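Local coordinates for uncharacterized protein (Plasmodium falciparum, PDB 1ZSO) that is of unknown function but may bind zinc, as its family is thought to do, at residues R25-R39 against I112-E126. Numbering follows the deposited sequence.
Sequences RLFCDDEYLWIFNIR and IELIDFFPSNNFIVE
Backbone bonds between Phe27 and Ile124, and between Asn37 and Asp116, mark two antiparallel ladders. Strand 25-27 pairs with 123-126, and strand 34-39 with 112-117. The ladders belong to two different sheets, and the loops between them also meet. A classic beta bulge interrupts the second ladder: Ile115 N and Asp116 N both donate to Asn37 O, at 2.8 and 3.2 Å.

Polar side chains add to both ladders. Arg25 grips Glu126 side-on, with NE and NH2 both giving to OE1. The NE to OE1 bond of this salt bridge is 3.1 Å long, and OE1 lies in the guanidinium plane. The two charged planes are turned 63° apart. Arg25 NH1 lies over the rim of the Phe27 ring, on the face away from Ile124. Asn37 ND2 reaches the anti side of Asp116 OD2, while Asn37 OD1 is held by Asn49 N of strand 46-52.

Between the ladders, Tyr32 extends its ring with CG anti to the backbone N (chi1 -175°). This carries the OH to Ser120 N, which donates to it at 3.1 Å. A water shares a hydrogen bond with this OH and donates to the carbonyls of Leu33 and Phe118. Asn122 OD1 takes two donors, Ser120 OG and, from above its carbonyl plane, Leu33 N.

Apolar and aromatic contacts flank the ladders. Ile124 CB sits over one face of the Phe27 ring, 3.9 Å from its centroid. Tyr32 CE1 rests over the Phe123 ring, toward its rim; the two ring planes are 52° apart, an oblique pair. Trp34, Phe36 and Phe117 form an aromatic cluster, with Phe107 edge-to-face against both Trp34 and Phe36. Leu114 CD1 lies over the Phe36 ring.

The buried hydroxyls of Tyr32 and Ser120 thus find polar partners. Such bonds hold the loop junction, while backbone bonds and apolar packing hold the strands.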
loop_
_atom_site.group_PDB
_atom_site.type_symbol
_atom_site.label_atom_id
_atom_site.label_comp_id
_atom_site.label_asym_id
_atom_site.label_seq_id
_atom_site.Cartn_x
_atom_site.Cartn_y
_atom_site.Cartn_z
ATOM N N ARG B 25 -25.791 -11.344 -12.890
ATOM C CA ARG B 25 -24.749 -11.364 -11.877
ATOM C C ARG B 25 -24.101 -10.005 -11.773
ATOM O O ARG B 25 -24.007 -9.253 -12.750
ATOM C CB ARG B 25 -23.679 -12.437 -12.167
ATOM C CG ARG B 25 -23.095 -12.343 -13.571
ATOM C CD ARG B 25 -21.722 -13.005 -13.717
ATOM N NE ARG B 25 -21.346 -13.076 -15.133
ATOM C CZ ARG B 25 -20.101 -13.137 -15.624
ATOM N NH1 ARG B 25 -19.024 -13.134 -14.838
ATOM N NH2 ARG B 25 -19.946 -13.203 -16.944
ATOM N N LEU B 26 -23.701 -9.712 -10.542
ATOM C CA LEU B 26 -22.867 -8.594 -10.193
ATOM C C LEU B 26 -21.556 -9.236 -9.800
ATOM O O LEU B 26 -21.557 -10.297 -9.160
ATOM C CB LEU B 26 -23.498 -7.863 -9.005
ATOM C CG LEU B 26 -22.722 -6.820 -8.221
ATOM C CD1 LEU B 26 -22.391 -5.487 -8.972
ATOM C CD2 LEU B 26 -23.519 -6.561 -6.978
ATOM N N PHE B 27 -20.438 -8.653 -10.224
ATOM C CA PHE B 27 -19.145 -9.227 -9.898
ATOM C C PHE B 27 -18.069 -8.216 -10.112
ATOM O O PHE B 27 -18.337 -7.126 -10.618
ATOM C CB PHE B 27 -18.855 -10.507 -10.706
ATOM C CG PHE B 27 -18.754 -10.313 -12.212
ATOM C CD1 PHE B 27 -19.871 -9.987 -12.966
ATOM C CD2 PHE B 27 -17.547 -10.538 -12.871
ATOM C CE1 PHE B 27 -19.782 -9.829 -14.331
ATOM C CE2 PHE B 27 -17.436 -10.376 -14.233
ATOM C CZ PHE B 27 -18.554 -10.027 -14.970
ATOM N N CYS B 28 -16.846 -8.573 -9.723
ATOM C CA CYS B 28 -15.691 -7.742 -10.019
ATOM C C CYS B 28 -14.479 -8.548 -10.490
ATOM O O CYS B 28 -14.459 -9.771 -10.389
ATOM C CB CYS B 28 -15.354 -6.904 -8.814
ATOM S SG CYS B 28 -15.272 -7.819 -7.285
ATOM N N ASP B 29 -13.484 -7.859 -11.042
ATOM C CA ASP B 29 -12.324 -8.525 -11.616
ATOM C C ASP B 29 -11.069 -8.259 -10.775
ATOM O O ASP B 29 -11.163 -7.831 -9.636
ATOM C CB ASP B 29 -12.137 -8.064 -13.069
ATOM C CG ASP B 29 -11.606 -6.622 -13.180
ATOM O OD1 ASP B 29 -10.856 -6.340 -14.149
ATOM O OD2 ASP B 29 -11.916 -5.770 -12.304
ATOM N N ASP B 30 -9.902 -8.516 -11.352
ATOM C CA ASP B 30 -8.618 -8.331 -10.668
ATOM C C ASP B 30 -8.266 -6.877 -10.448
ATOM O O ASP B 30 -7.490 -6.568 -9.552
ATOM C CB ASP B 30 -7.499 -8.980 -11.463
ATOM C CG ASP B 30 -7.490 -10.492 -11.335
ATOM O OD1 ASP B 30 -8.397 -11.038 -10.677
ATOM O OD2 ASP B 30 -6.566 -11.135 -11.894
ATOM N N GLU B 31 -8.829 -6.003 -11.284
ATOM C CA GLU B 31 -8.677 -4.557 -11.161
ATOM C C GLU B 31 -9.464 -4.001 -9.955
ATOM O O GLU B 31 -9.231 -2.887 -9.529
ATOM C CB GLU B 31 -9.144 -3.841 -12.456
ATOM C CG GLU B 31 -8.518 -4.346 -13.778
ATOM C CD GLU B 31 -9.178 -3.735 -15.059
ATOM O OE1 GLU B 31 -9.569 -2.534 -15.033
ATOM O OE2 GLU B 31 -9.288 -4.447 -16.104
ATOM N N TYR B 32 -10.392 -4.769 -9.397
ATOM C CA TYR B 32 -11.251 -4.228 -8.389
ATOM C C TYR B 32 -10.430 -3.571 -7.263
ATOM O O TYR B 32 -9.437 -4.130 -6.728
ATOM C CB TYR B 32 -12.233 -5.288 -7.826
ATOM C CG TYR B 32 -13.197 -4.668 -6.851
ATOM C CD1 TYR B 32 -14.289 -3.964 -7.291
ATOM C CD2 TYR B 32 -12.937 -4.681 -5.485
ATOM C CE1 TYR B 32 -15.145 -3.336 -6.384
ATOM C CE2 TYR B 32 -13.760 -4.061 -4.595
ATOM C CZ TYR B 32 -14.888 -3.396 -5.047
ATOM O OH TYR B 32 -15.711 -2.751 -4.144
ATOM N N LEU B 33 -10.866 -2.366 -6.904
ATOM C CA LEU B 33 -10.204 -1.594 -5.854
ATOM C C LEU B 33 -10.820 -1.835 -4.493
ATOM O O LEU B 33 -11.901 -1.290 -4.208
ATOM C CB LEU B 33 -10.247 -0.100 -6.156
ATOM C CG LEU B 33 -9.296 0.623 -5.222
ATOM C CD1 LEU B 33 -7.903 0.086 -5.474
ATOM C CD2 LEU B 33 -9.328 2.123 -5.431
ATOM N N TRP B 34 -10.152 -2.631 -3.646
ATOM C CA TRP B 34 -10.659 -2.842 -2.257
ATOM C C TRP B 34 -10.298 -1.644 -1.395
ATOM O O TRP B 34 -9.156 -1.124 -1.470
ATOM C CB TRP B 34 -10.104 -4.123 -1.631
ATOM C CG TRP B 34 -10.498 -5.298 -2.372
ATOM C CD1 TRP B 34 -9.782 -5.944 -3.309
ATOM C CD2 TRP B 34 -11.762 -5.960 -2.302
ATOM N NE1 TRP B 34 -10.489 -7.005 -3.803
ATOM C CE2 TRP B 34 -11.718 -7.031 -3.203
ATOM C CE3 TRP B 34 -12.904 -5.782 -1.525
ATOM C CZ2 TRP B 34 -12.794 -7.888 -3.388
ATOM C CZ3 TRP B 34 -13.971 -6.615 -1.722
ATOM C CH2 TRP B 34 -13.902 -7.668 -2.628
ATOM N N ILE B 35 -11.293 -1.187 -0.630
ATOM C CA ILE B 35 -11.222 0.031 0.201
ATOM C C ILE B 35 -11.784 -0.294 1.592
ATOM O O ILE B 35 -12.862 -0.898 1.764
ATOM C CB ILE B 35 -11.959 1.186 -0.462
ATOM C CG1 ILE B 35 -11.439 1.365 -1.894
ATOM C CG2 ILE B 35 -11.764 2.497 0.316
ATOM C CD1 ILE B 35 -12.279 2.230 -2.743
ATOM N N PHE B 36 -11.025 0.032 2.607
ATOM C CA PHE B 36 -11.443 -0.309 3.969
ATOM C C PHE B 36 -11.003 0.776 4.888
ATOM O O PHE B 36 -10.007 1.473 4.622
ATOM C CB PHE B 36 -10.789 -1.611 4.431
ATOM C CG PHE B 36 -11.343 -2.844 3.760
ATOM C CD1 PHE B 36 -12.538 -3.374 4.170
ATOM C CD2 PHE B 36 -10.653 -3.463 2.736
ATOM C CE1 PHE B 36 -13.073 -4.512 3.542
ATOM C CE2 PHE B 36 -11.163 -4.583 2.110
ATOM C CZ PHE B 36 -12.376 -5.114 2.521
ATOM N N ASN B 37 -11.757 0.917 5.970
ATOM C CA ASN B 37 -11.195 1.443 7.169
ATOM C C ASN B 37 -10.738 0.283 8.059
ATOM O O ASN B 37 -11.475 -0.675 8.310
ATOM C CB ASN B 37 -12.191 2.269 7.949
ATOM C CG ASN B 37 -12.656 3.516 7.236
ATOM O OD1 ASN B 37 -12.017 4.065 6.338
ATOM N ND2 ASN B 37 -13.795 4.009 7.700
ATOM N N ILE B 38 -9.509 0.399 8.547
ATOM C CA ILE B 38 -8.911 -0.609 9.416
ATOM C C ILE B 38 -8.477 -0.088 10.785
ATOM O O ILE B 38 -8.411 1.125 11.038
ATOM C CB ILE B 38 -7.705 -1.244 8.734
ATOM C CG1 ILE B 38 -6.607 -0.189 8.563
ATOM C CG2 ILE B 38 -8.173 -1.878 7.375
ATOM C CD1 ILE B 38 -5.198 -0.752 8.303
ATOM N N ARG B 39 -8.182 -1.044 11.653
ATOM C CA ARG B 39 -7.652 -0.779 12.986
ATOM C C ARG B 39 -6.552 -1.787 13.338
ATOM O O ARG B 39 -6.542 -2.950 12.895
ATOM C CB ARG B 39 -8.768 -0.851 14.021
ATOM C CG ARG B 39 -8.399 -0.286 15.406
ATOM C CD ARG B 39 -9.320 -0.909 16.403
ATOM N NE ARG B 39 -8.895 -0.740 17.784
ATOM C CZ ARG B 39 -9.404 0.175 18.604
ATOM N NH1 ARG B 39 -10.329 1.030 18.156
ATOM N NH2 ARG B 39 -8.965 0.253 19.870
ATOM N N ILE B 112 -4.366 -6.863 11.839
ATOM C CA ILE B 112 -5.252 -5.833 11.283
ATOM C C ILE B 112 -6.704 -6.322 11.419
ATOM O O ILE B 112 -6.962 -7.493 11.172
ATOM C CB ILE B 112 -4.979 -5.588 9.791
ATOM C CG1 ILE B 112 -3.730 -4.756 9.578
ATOM C CG2 ILE B 112 -6.153 -4.863 9.117
ATOM C CD1 ILE B 112 -3.222 -4.849 8.158
ATOM N N GLU B 113 -7.601 -5.426 11.811
ATOM C CA GLU B 113 -9.085 -5.611 11.733
ATOM C C GLU B 113 -9.749 -4.749 10.668
ATOM O O GLU B 113 -9.601 -3.533 10.680
ATOM C CB GLU B 113 -9.787 -5.129 12.993
ATOM C CG GLU B 113 -10.130 -6.132 13.976
ATOM C CD GLU B 113 -9.171 -6.060 15.096
ATOM O OE1 GLU B 113 -7.981 -6.278 14.787
ATOM O OE2 GLU B 113 -9.591 -5.745 16.240
ATOM N N LEU B 114 -10.513 -5.388 9.797
ATOM C CA LEU B 114 -11.334 -4.728 8.798
ATOM C C LEU B 114 -12.533 -4.166 9.513
ATOM O O LEU B 114 -13.292 -4.934 10.049
ATOM C CB LEU B 114 -11.825 -5.737 7.747
ATOM C CG LEU B 114 -10.698 -6.472 7.012
ATOM C CD1 LEU B 114 -11.182 -7.147 5.729
ATOM C CD2 LEU B 114 -9.597 -5.492 6.696
ATOM N N ILE B 115 -12.688 -2.831 9.547
ATOM C CA ILE B 115 -13.793 -2.196 10.276
ATOM C C ILE B 115 -14.980 -1.892 9.320
ATOM O O ILE B 115 -16.109 -2.388 9.492
ATOM C CB ILE B 115 -13.298 -0.901 11.006
ATOM C CG1 ILE B 115 -12.174 -1.218 11.993
ATOM C CG2 ILE B 115 -14.401 -0.237 11.763
ATOM C CD1 ILE B 115 -12.582 -2.120 13.147
ATOM N N ASP B 116 -14.683 -1.093 8.298
ATOM C CA ASP B 116 -15.665 -0.582 7.370
ATOM C C ASP B 116 -15.188 -0.908 5.972
ATOM O O ASP B 116 -14.041 -0.708 5.673
ATOM C CB ASP B 116 -15.756 0.944 7.467
ATOM C CG ASP B 116 -16.225 1.425 8.819
ATOM O OD1 ASP B 116 -17.244 0.890 9.322
ATOM O OD2 ASP B 116 -15.592 2.366 9.376
ATOM N N PHE B 117 -16.105 -1.378 5.134
ATOM C CA PHE B 117 -15.890 -1.645 3.729
ATOM C C PHE B 117 -16.576 -0.553 2.909
ATOM O O PHE B 117 -17.648 -0.059 3.278
ATOM C CB PHE B 117 -16.527 -2.989 3.420
ATOM C CG PHE B 117 -16.591 -3.304 1.982
ATOM C CD1 PHE B 117 -15.432 -3.387 1.232
ATOM C CD2 PHE B 117 -17.808 -3.521 1.364
ATOM C CE1 PHE B 117 -15.493 -3.670 -0.127
ATOM C CE2 PHE B 117 -17.864 -3.806 0.011
ATOM C CZ PHE B 117 -16.713 -3.887 -0.732
ATOM N N PHE B 118 -15.939 -0.166 1.819
ATOM C CA PHE B 118 -16.470 0.810 0.910
ATOM C C PHE B 118 -16.499 0.267 -0.491
ATOM O O PHE B 118 -15.494 0.194 -1.122
ATOM C CB PHE B 118 -15.639 2.076 0.939
ATOM C CG PHE B 118 -15.620 2.712 2.271
ATOM C CD1 PHE B 118 -14.742 2.266 3.242
ATOM C CD2 PHE B 118 -16.520 3.721 2.588
ATOM C CE1 PHE B 118 -14.743 2.836 4.514
ATOM C CE2 PHE B 118 -16.516 4.299 3.845
ATOM C CZ PHE B 118 -15.626 3.824 4.818
ATOM N N PRO B 119 -17.683 -0.071 -0.999
ATOM C CA PRO B 119 -17.770 -0.483 -2.391
ATOM C C PRO B 119 -17.275 0.622 -3.289
ATOM O O PRO B 119 -17.482 1.810 -2.996
ATOM C CB PRO B 119 -19.272 -0.733 -2.620
ATOM C CG PRO B 119 -19.958 -0.161 -1.472
ATOM C CD PRO B 119 -18.987 -0.064 -0.327
ATOM N N SER B 120 -16.581 0.231 -4.351
ATOM C CA SER B 120 -15.947 1.193 -5.212
ATOM C C SER B 120 -16.786 1.280 -6.473
ATOM O O SER B 120 -17.962 0.951 -6.455
ATOM C CB SER B 120 -14.481 0.802 -5.475
ATOM O OG SER B 120 -14.389 -0.431 -6.178
ATOM N N ASN B 121 -16.203 1.751 -7.560
ATOM C CA ASN B 121 -16.948 1.830 -8.812
ATOM C C ASN B 121 -16.270 1.092 -9.937
ATOM O O ASN B 121 -16.247 1.562 -11.058
ATOM C CB ASN B 121 -17.250 3.292 -9.183
ATOM C CG ASN B 121 -16.299 4.258 -8.535
ATOM O OD1 ASN B 121 -16.654 4.935 -7.552
ATOM N ND2 ASN B 121 -15.066 4.319 -9.053
ATOM N N ASN B 122 -15.692 -0.060 -9.629
ATOM C CA ASN B 122 -15.221 -0.934 -10.688
ATOM C C ASN B 122 -15.989 -2.254 -10.669
ATOM O O ASN B 122 -15.425 -3.300 -10.959
ATOM C CB ASN B 122 -13.681 -1.266 -10.693
ATOM C CG ASN B 122 -12.820 -0.403 -9.768
ATOM O OD1 ASN B 122 -12.932 -0.436 -8.536
ATOM N ND2 ASN B 122 -11.855 0.264 -10.368
ATOM N N PHE B 123 -17.272 -2.233 -10.364
ATOM C CA PHE B 123 -18.039 -3.482 -10.473
ATOM C C PHE B 123 -18.418 -3.701 -11.917
ATOM O O PHE B 123 -18.341 -2.798 -12.726
ATOM C CB PHE B 123 -19.293 -3.476 -9.607
ATOM C CG PHE B 123 -19.016 -3.546 -8.146
ATOM C CD1 PHE B 123 -18.800 -4.762 -7.539
ATOM C CD2 PHE B 123 -18.967 -2.391 -7.372
ATOM C CE1 PHE B 123 -18.536 -4.844 -6.195
ATOM C CE2 PHE B 123 -18.726 -2.461 -6.028
ATOM C CZ PHE B 123 -18.518 -3.706 -5.429
ATOM N N ILE B 124 -18.779 -4.936 -12.227
ATOM C CA ILE B 124 -19.182 -5.352 -13.545
ATOM C C ILE B 124 -20.549 -5.988 -13.321
ATOM O O ILE B 124 -20.781 -6.674 -12.317
ATOM C CB ILE B 124 -18.184 -6.351 -14.191
ATOM C CG1 ILE B 124 -16.753 -5.790 -14.101
ATOM C CG2 ILE B 124 -18.567 -6.672 -15.683
ATOM C CD1 ILE B 124 -15.660 -6.730 -14.619
ATOM N N VAL B 125 -21.470 -5.689 -14.230
ATOM C CA VAL B 125 -22.771 -6.313 -14.211
ATOM C C VAL B 125 -23.071 -6.936 -15.575
ATOM O O VAL B 125 -22.817 -6.335 -16.619
ATOM C CB VAL B 125 -23.846 -5.306 -13.873
ATOM C CG1 VAL B 125 -25.189 -5.851 -14.262
ATOM C CG2 VAL B 125 -23.776 -4.957 -12.392
ATOM N N GLU B 126 -23.595 -8.154 -15.542
ATOM C CA GLU B 126 -24.213 -8.768 -16.716
ATOM C C GLU B 126 -25.706 -8.739 -16.457
ATOM O O GLU B 126 -26.116 -9.048 -15.349
ATOM C CB GLU B 126 -23.754 -10.217 -16.908
ATOM C CG GLU B 126 -24.283 -10.830 -18.233
ATOM C CD GLU B 126 -23.729 -12.199 -18.516
ATOM O OE1 GLU B 126 -23.130 -12.790 -17.592
ATOM O OE2 GLU B 126 -23.887 -12.683 -19.670
HETATM O O HOH W 1 -13.897 -1.598 -2.150
#